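Local coordinates for protein cyanuric acid amidohydrolase (Azorhizobium caulinodans, PDB 4NQ3) that hydrolyses cyanuric acid, opening its s-triazine ring to give carboxybiuret, which then decarboxylates to biuret, at residues A[1-9]-A[242-250]; A[69-77]-A[108-116]. All coordinates share one frame; numbering follows the deposited sequence.

Overall arrangement
Both contacts join different repeats of the three-repeat chain. Interaction 1 lies near the surface and sets edge strand 2-10 of the first repeat against the connection leading from the second repeat into the third. Interaction 2 is partly buried, and its segments fall between those of interaction 1 in the sequence; it sets the other end of the first repeat's sheet, strand 75-80, across edge strand 106-113 of the second. The two meet where Trp245 packs on Ala108 and Ala4 on Ile109. Their chemistry differs: interaction 1 combines a tryptophan-proline contact with one backbone hydrogen bond and bridging waters, whereas interaction 2 is built on a histidine, an arginine and a cysteine, with two sulfates, probably from the crystallisation liquor, bound beside it.

Interaction 1 (A[1-9]-A[242-250]); sequences MPIAKVHRI and SEGWSGPLA
The join between the second and third repeats meets the edge strand of the first where Trp245 and Ser246 lie beside Pro2. The proline comes down over one face of the indole: Pro2 CG stands 4.0 Å from the centroid of the Trp245 five-membered ring and only 7° off its normal, a CH-pi contact. With CG anti to its carbonyl carbon (chi1 -78°), the Trp245 side chain swings its six-membered ring back along strand 2-10, so that CZ3 comes 3.7 Å from Ala4 CB while Ala4 N sits at the ring edge, in its plane. The backbones are joined by one nearly straight hydrogen bond, from Ser246 N to Pro2 O (3.0 Å, 168°). Beyond it the chains part and water takes over. One molecule bridges Ser246 O and Ala4 N, 2.8 Å from the latter; another accepts from Leu249 N and donates to Ala4 O. Further along, the CD1 branch of Leu249 packs 3.8 Å from Val6 CG2. Gly247 has a positive phi, at which a CB would jam against the preceding carbonyl O; this calls for glycine. The opposite edge of strand 2-10 pairs with strand 89-97, as through Ile3 and Ala96. An outermost strand of the first repeat's sheet is thus met, through one direct bond and two waters, by the linker between the other two repeats of this cyclic amide hydrolase.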
# COMPACT_ATOMS: atom_id res chain seq x y z
N MSE A 1 37.71 -18.44 29.43
CA MSE A 1 36.89 -17.22 29.45
C MSE A 1 36.38 -16.79 28.06
O MSE A 1 37.18 -16.43 27.20
CB MSE A 1 37.69 -16.06 30.06
CG MSE A 1 37.33 -15.71 31.51
SE MSE A 1 37.08 -13.79 31.78
CE MSE A 1 36.55 -13.83 33.66
N PRO A 2 35.06 -16.81 27.85
CA PRO A 2 34.40 -16.53 26.57
C PRO A 2 34.31 -15.06 26.16
O PRO A 2 34.22 -14.14 26.98
CB PRO A 2 32.99 -17.07 26.78
CG PRO A 2 32.76 -16.89 28.23
CD PRO A 2 34.08 -17.15 28.90
N ILE A 3 34.33 -14.85 24.85
CA ILE A 3 34.30 -13.55 24.19
C ILE A 3 33.09 -13.40 23.27
O ILE A 3 32.83 -14.26 22.43
CB ILE A 3 35.58 -13.36 23.38
CG1 ILE A 3 36.78 -13.49 24.32
CG2 ILE A 3 35.54 -12.04 22.60
CD1 ILE A 3 38.10 -13.30 23.66
N ALA A 4 32.35 -12.31 23.38
CA ALA A 4 31.29 -12.06 22.41
C ALA A 4 31.86 -11.43 21.15
O ALA A 4 32.62 -10.46 21.20
CB ALA A 4 30.20 -11.16 22.99
N LYS A 5 31.47 -11.97 20.01
CA LYS A 5 31.87 -11.41 18.74
C LYS A 5 30.58 -11.09 17.99
O LYS A 5 29.73 -11.97 17.80
CB LYS A 5 32.77 -12.41 17.99
CG LYS A 5 34.27 -12.23 18.25
CD LYS A 5 35.11 -13.47 17.93
CE LYS A 5 35.21 -13.77 16.42
NZ LYS A 5 35.75 -15.15 16.07
N VAL A 6 30.40 -9.83 17.62
CA VAL A 6 29.20 -9.43 16.88
C VAL A 6 29.55 -8.96 15.47
O VAL A 6 30.36 -8.05 15.30
CB VAL A 6 28.46 -8.31 17.61
CG1 VAL A 6 27.26 -7.85 16.80
CG2 VAL A 6 28.04 -8.80 18.96
N HIS A 7 28.92 -9.58 14.47
CA HIS A 7 29.26 -9.32 13.06
C HIS A 7 28.10 -8.72 12.28
O HIS A 7 27.06 -9.35 12.17
CB HIS A 7 29.67 -10.61 12.36
CG HIS A 7 30.81 -11.33 13.01
ND1 HIS A 7 32.13 -10.97 12.81
CD2 HIS A 7 30.84 -12.38 13.87
CE1 HIS A 7 32.91 -11.77 13.50
NE2 HIS A 7 32.15 -12.64 14.16
N ARG A 8 28.27 -7.52 11.72
CA ARG A 8 27.20 -6.95 10.90
C ARG A 8 27.45 -7.20 9.40
O ARG A 8 28.42 -6.73 8.82
CB ARG A 8 27.05 -5.46 11.18
CG ARG A 8 25.66 -4.94 10.88
CD ARG A 8 25.45 -3.51 11.46
NE ARG A 8 26.35 -2.57 10.80
CZ ARG A 8 26.82 -1.44 11.33
NH1 ARG A 8 26.50 -1.04 12.55
NH2 ARG A 8 27.64 -0.71 10.59
N ILE A 9 26.58 -7.97 8.77
CA ILE A 9 26.79 -8.38 7.40
C ILE A 9 25.71 -7.82 6.46
O ILE A 9 24.52 -7.98 6.70
CB ILE A 9 26.82 -9.92 7.31
CG1 ILE A 9 27.96 -10.45 8.18
CG2 ILE A 9 26.96 -10.40 5.86
CD1 ILE A 9 28.08 -11.94 8.23
N SER A 242 28.69 -9.00 31.85
CA SER A 242 29.02 -10.04 32.80
C SER A 242 30.49 -10.01 33.15
O SER A 242 31.32 -9.78 32.29
CB SER A 242 28.68 -11.42 32.24
OG SER A 242 29.31 -12.43 33.01
N GLU A 243 30.78 -10.28 34.42
CA GLU A 243 32.16 -10.45 34.87
C GLU A 243 32.81 -11.69 34.23
O GLU A 243 34.03 -11.74 34.07
CB GLU A 243 32.22 -10.56 36.40
CG GLU A 243 31.62 -9.38 37.15
CD GLU A 243 32.50 -8.13 37.10
OE1 GLU A 243 33.69 -8.26 36.73
OE2 GLU A 243 32.00 -7.03 37.46
N GLY A 244 31.99 -12.70 33.91
CA GLY A 244 32.49 -13.97 33.41
C GLY A 244 32.70 -14.02 31.91
O GLY A 244 32.90 -15.09 31.34
N TRP A 245 32.62 -12.85 31.28
CA TRP A 245 32.91 -12.68 29.86
C TRP A 245 34.00 -11.62 29.68
O TRP A 245 34.17 -10.74 30.52
CB TRP A 245 31.65 -12.26 29.10
CG TRP A 245 30.66 -13.36 28.80
CD1 TRP A 245 29.90 -14.05 29.69
CD2 TRP A 245 30.27 -13.83 27.50
NE1 TRP A 245 29.10 -14.95 29.03
CE2 TRP A 245 29.31 -14.84 27.69
CE3 TRP A 245 30.65 -13.50 26.19
CZ2 TRP A 245 28.73 -15.52 26.63
CZ3 TRP A 245 30.08 -14.19 25.15
CH2 TRP A 245 29.13 -15.19 25.37
N SER A 246 34.77 -11.70 28.60
CA SER A 246 35.69 -10.61 28.27
C SER A 246 35.73 -10.32 26.77
O SER A 246 35.19 -11.07 25.96
CB SER A 246 37.10 -10.93 28.76
OG SER A 246 37.65 -11.93 27.93
N GLY A 247 36.37 -9.22 26.40
CA GLY A 247 36.45 -8.81 25.02
C GLY A 247 36.25 -7.32 24.94
O GLY A 247 36.01 -6.64 25.94
N PRO A 248 36.35 -6.78 23.74
CA PRO A 248 36.25 -5.33 23.54
C PRO A 248 34.82 -4.81 23.61
O PRO A 248 34.60 -3.63 23.87
CB PRO A 248 36.83 -5.14 22.14
CG PRO A 248 36.60 -6.42 21.45
CD PRO A 248 36.66 -7.50 22.49
N LEU A 249 33.84 -5.68 23.38
CA LEU A 249 32.49 -5.19 23.20
C LEU A 249 31.72 -5.06 24.52
O LEU A 249 31.71 -5.98 25.33
CB LEU A 249 31.74 -6.12 22.24
CG LEU A 249 32.16 -6.11 20.76
CD1 LEU A 249 31.32 -7.07 19.97
CD2 LEU A 249 31.99 -4.71 20.19
N ALA A 250 31.10 -3.90 24.71
CA ALA A 250 30.13 -3.70 25.80
C ALA A 250 28.77 -3.30 25.23
O ALA A 250 28.64 -2.96 24.04
CB ALA A 250 30.60 -2.65 26.76
O HOH W 1 33.51 -8.80 23.35
O HOH W 2 32.77 -10.29 25.32

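Interaction 2 (A[69-77]-A[108-116]); sequences AAADEVCLV and AIGRAHTPD. With SO4 (sulfate ion), chain F; SO4 (sulfate ion), chain D.
Hydrogen bonding centres on the carbonyl of Glu73, which His113 reaches from the neighbouring repeat. His113 NE2 donates to Glu73 O at 2.9 Å, a bent bond (136°) whose acceptor lies close to the imidazole plane but whose donor stands above the carbonyl plane. His113 ND1 makes a weak bond to Glu235, so both ring nitrogens help to fix the rotation of the imidazole. Sulfur contacts follow: Cys75 SG sits over a face of the His113 ring, 4.0 Å from its centroid, and 3.7 Å from Arg111 CB. These residues belong to edge strands of two repeats, 75-80 and 106-113, whose short segments cross nearly at right angles (88°), with Glu73 at the end of the 3-10 turn leading into the first; the side chains of Cys75 and the active-site Lys156 are about 7 Å apart at their nearest atoms. Charge gathers around sulfate. From CG the Arg111 chain runs extended, laying its guanidinium against Glu73 CB, which lies over one face 3.9 Å from NH1. Arg111 NE and NH2 grip one sulfate, NE to O4 at 2.8 Å and NH2 to O3 at 3.0 Å. Putting an alanine in place of Arg111 removes both donors, which would probably leave that sulfate more loosely held and a gap beside Glu73 CB. Arg95 and Arg137 supply further hydrogen bonds to the sulfates, the second of which lies beside Ala112 CB.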
# COMPACT_ATOMS: atom_id res chain seq x y z
N ALA A 69 22.72 -30.90 12.75
CA ALA A 69 21.52 -30.74 13.57
C ALA A 69 21.70 -29.63 14.62
O ALA A 69 20.72 -29.11 15.14
CB ALA A 69 21.17 -32.05 14.23
N ALA A 70 22.95 -29.26 14.90
CA ALA A 70 23.23 -28.19 15.85
C ALA A 70 22.81 -26.85 15.28
O ALA A 70 22.67 -25.88 16.02
CB ALA A 70 24.70 -28.16 16.22
N ALA A 71 22.61 -26.78 13.97
CA ALA A 71 22.11 -25.56 13.35
C ALA A 71 20.78 -25.16 13.96
O ALA A 71 20.48 -23.97 14.11
CB ALA A 71 21.96 -25.74 11.86
N ASP A 72 20.00 -26.15 14.35
CA ASP A 72 18.65 -25.88 14.82
C ASP A 72 18.63 -25.14 16.13
O ASP A 72 17.59 -24.56 16.50
CB ASP A 72 17.86 -27.17 14.94
CG ASP A 72 17.57 -27.80 13.58
OD1 ASP A 72 17.41 -27.04 12.58
OD2 ASP A 72 17.51 -29.05 13.52
N GLU A 73 19.77 -25.13 16.82
CA GLU A 73 19.88 -24.49 18.13
C GLU A 73 20.27 -23.03 18.00
O GLU A 73 20.29 -22.31 18.98
CB GLU A 73 20.90 -25.23 18.98
CG GLU A 73 20.39 -26.58 19.47
CD GLU A 73 21.51 -27.61 19.68
OE1 GLU A 73 22.67 -27.21 19.96
OE2 GLU A 73 21.24 -28.83 19.51
N VAL A 74 20.55 -22.58 16.78
CA VAL A 74 20.85 -21.17 16.56
C VAL A 74 19.56 -20.37 16.54
O VAL A 74 18.59 -20.77 15.89
CB VAL A 74 21.62 -20.93 15.22
CG1 VAL A 74 21.87 -19.45 14.99
CG2 VAL A 74 22.90 -21.70 15.23
N CYS A 75 19.52 -19.26 17.27
CA CYS A 75 18.33 -18.42 17.27
C CYS A 75 18.31 -17.54 16.05
O CYS A 75 19.24 -16.75 15.83
CB CYS A 75 18.27 -17.57 18.52
SG CYS A 75 17.72 -18.55 19.95
N LEU A 76 17.26 -17.69 15.25
CA LEU A 76 17.09 -16.88 14.05
C LEU A 76 15.94 -15.89 14.27
O LEU A 76 14.77 -16.27 14.26
CB LEU A 76 16.85 -17.77 12.84
CG LEU A 76 18.01 -18.70 12.43
CD1 LEU A 76 17.70 -19.51 11.17
CD2 LEU A 76 19.32 -17.93 12.22
N VAL A 77 16.29 -14.63 14.50
CA VAL A 77 15.33 -13.54 14.61
C VAL A 77 15.33 -12.69 13.34
O VAL A 77 16.21 -11.84 13.15
CB VAL A 77 15.61 -12.61 15.81
CG1 VAL A 77 14.53 -11.58 15.94
CG2 VAL A 77 15.80 -13.39 17.08
N ALA A 108 27.89 -10.13 27.11
CA ALA A 108 27.54 -11.53 27.27
C ALA A 108 26.27 -11.81 26.47
O ALA A 108 25.41 -10.94 26.34
CB ALA A 108 27.34 -11.89 28.72
N ILE A 109 26.15 -13.04 25.98
CA ILE A 109 25.07 -13.48 25.11
C ILE A 109 24.48 -14.80 25.57
O ILE A 109 25.21 -15.75 25.82
CB ILE A 109 25.54 -13.68 23.69
CG1 ILE A 109 26.24 -12.43 23.18
CG2 ILE A 109 24.38 -14.08 22.78
CD1 ILE A 109 27.14 -12.76 22.05
N GLY A 110 23.16 -14.87 25.67
CA GLY A 110 22.52 -16.13 26.01
C GLY A 110 21.34 -16.38 25.09
O GLY A 110 20.68 -15.43 24.65
N ARG A 111 21.07 -17.64 24.78
CA ARG A 111 19.94 -17.92 23.90
C ARG A 111 19.07 -18.95 24.56
O ARG A 111 19.53 -19.64 25.46
CB ARG A 111 20.40 -18.42 22.54
CG ARG A 111 21.38 -19.50 22.68
CD ARG A 111 21.50 -20.37 21.49
NE ARG A 111 22.56 -21.33 21.76
CZ ARG A 111 23.19 -22.05 20.84
NH1 ARG A 111 22.85 -21.89 19.56
NH2 ARG A 111 24.16 -22.90 21.18
N ALA A 112 17.84 -19.10 24.06
CA ALA A 112 16.90 -20.12 24.52
C ALA A 112 15.77 -20.22 23.51
O ALA A 112 15.51 -19.26 22.78
CB ALA A 112 16.37 -19.80 25.90
N HIS A 113 15.08 -21.36 23.50
CA HIS A 113 13.99 -21.66 22.56
C HIS A 113 12.78 -22.04 23.38
O HIS A 113 12.87 -22.19 24.60
CB HIS A 113 14.37 -22.82 21.64
CG HIS A 113 15.65 -22.58 20.92
ND1 HIS A 113 15.71 -22.30 19.56
CD2 HIS A 113 16.92 -22.52 21.38
CE1 HIS A 113 16.97 -22.10 19.22
NE2 HIS A 113 17.73 -22.22 20.30
N THR A 114 11.64 -22.20 22.72
CA THR A 114 10.49 -22.70 23.44
C THR A 114 9.72 -23.69 22.59
O THR A 114 9.91 -23.78 21.37
CB THR A 114 9.53 -21.58 23.87
OG1 THR A 114 8.72 -21.18 22.75
CG2 THR A 114 10.27 -20.41 24.46
N PRO A 115 8.86 -24.48 23.24
CA PRO A 115 8.03 -25.37 22.45
C PRO A 115 7.05 -24.52 21.67
O PRO A 115 6.90 -23.32 21.96
CB PRO A 115 7.30 -26.21 23.49
CG PRO A 115 8.06 -26.00 24.76
CD PRO A 115 8.58 -24.61 24.68
N ASP A 116 6.32 -25.17 20.77
CA ASP A 116 5.28 -24.48 20.04
C ASP A 116 4.30 -23.84 21.01
O ASP A 116 4.11 -24.31 22.14
CB ASP A 116 4.60 -25.46 19.10
CG ASP A 116 5.38 -25.67 17.81
OD1 ASP A 116 6.55 -25.18 17.75
OD2 ASP A 116 4.84 -26.32 16.88
S SO4 F . 16.54 -24.04 25.61
O1 SO4 F . 16.54 -23.93 27.07
O2 SO4 F . 16.29 -25.41 25.17
O3 SO4 F . 15.46 -23.21 25.08
O4 SO4 F . 17.84 -23.59 25.10
S SO4 D . 24.57 -22.90 24.85
O1 SO4 D . 24.14 -24.25 25.19
O2 SO4 D . 25.07 -22.16 26.02
O3 SO4 D . 25.62 -22.98 23.82
O4 SO4 D . 23.40 -22.18 24.33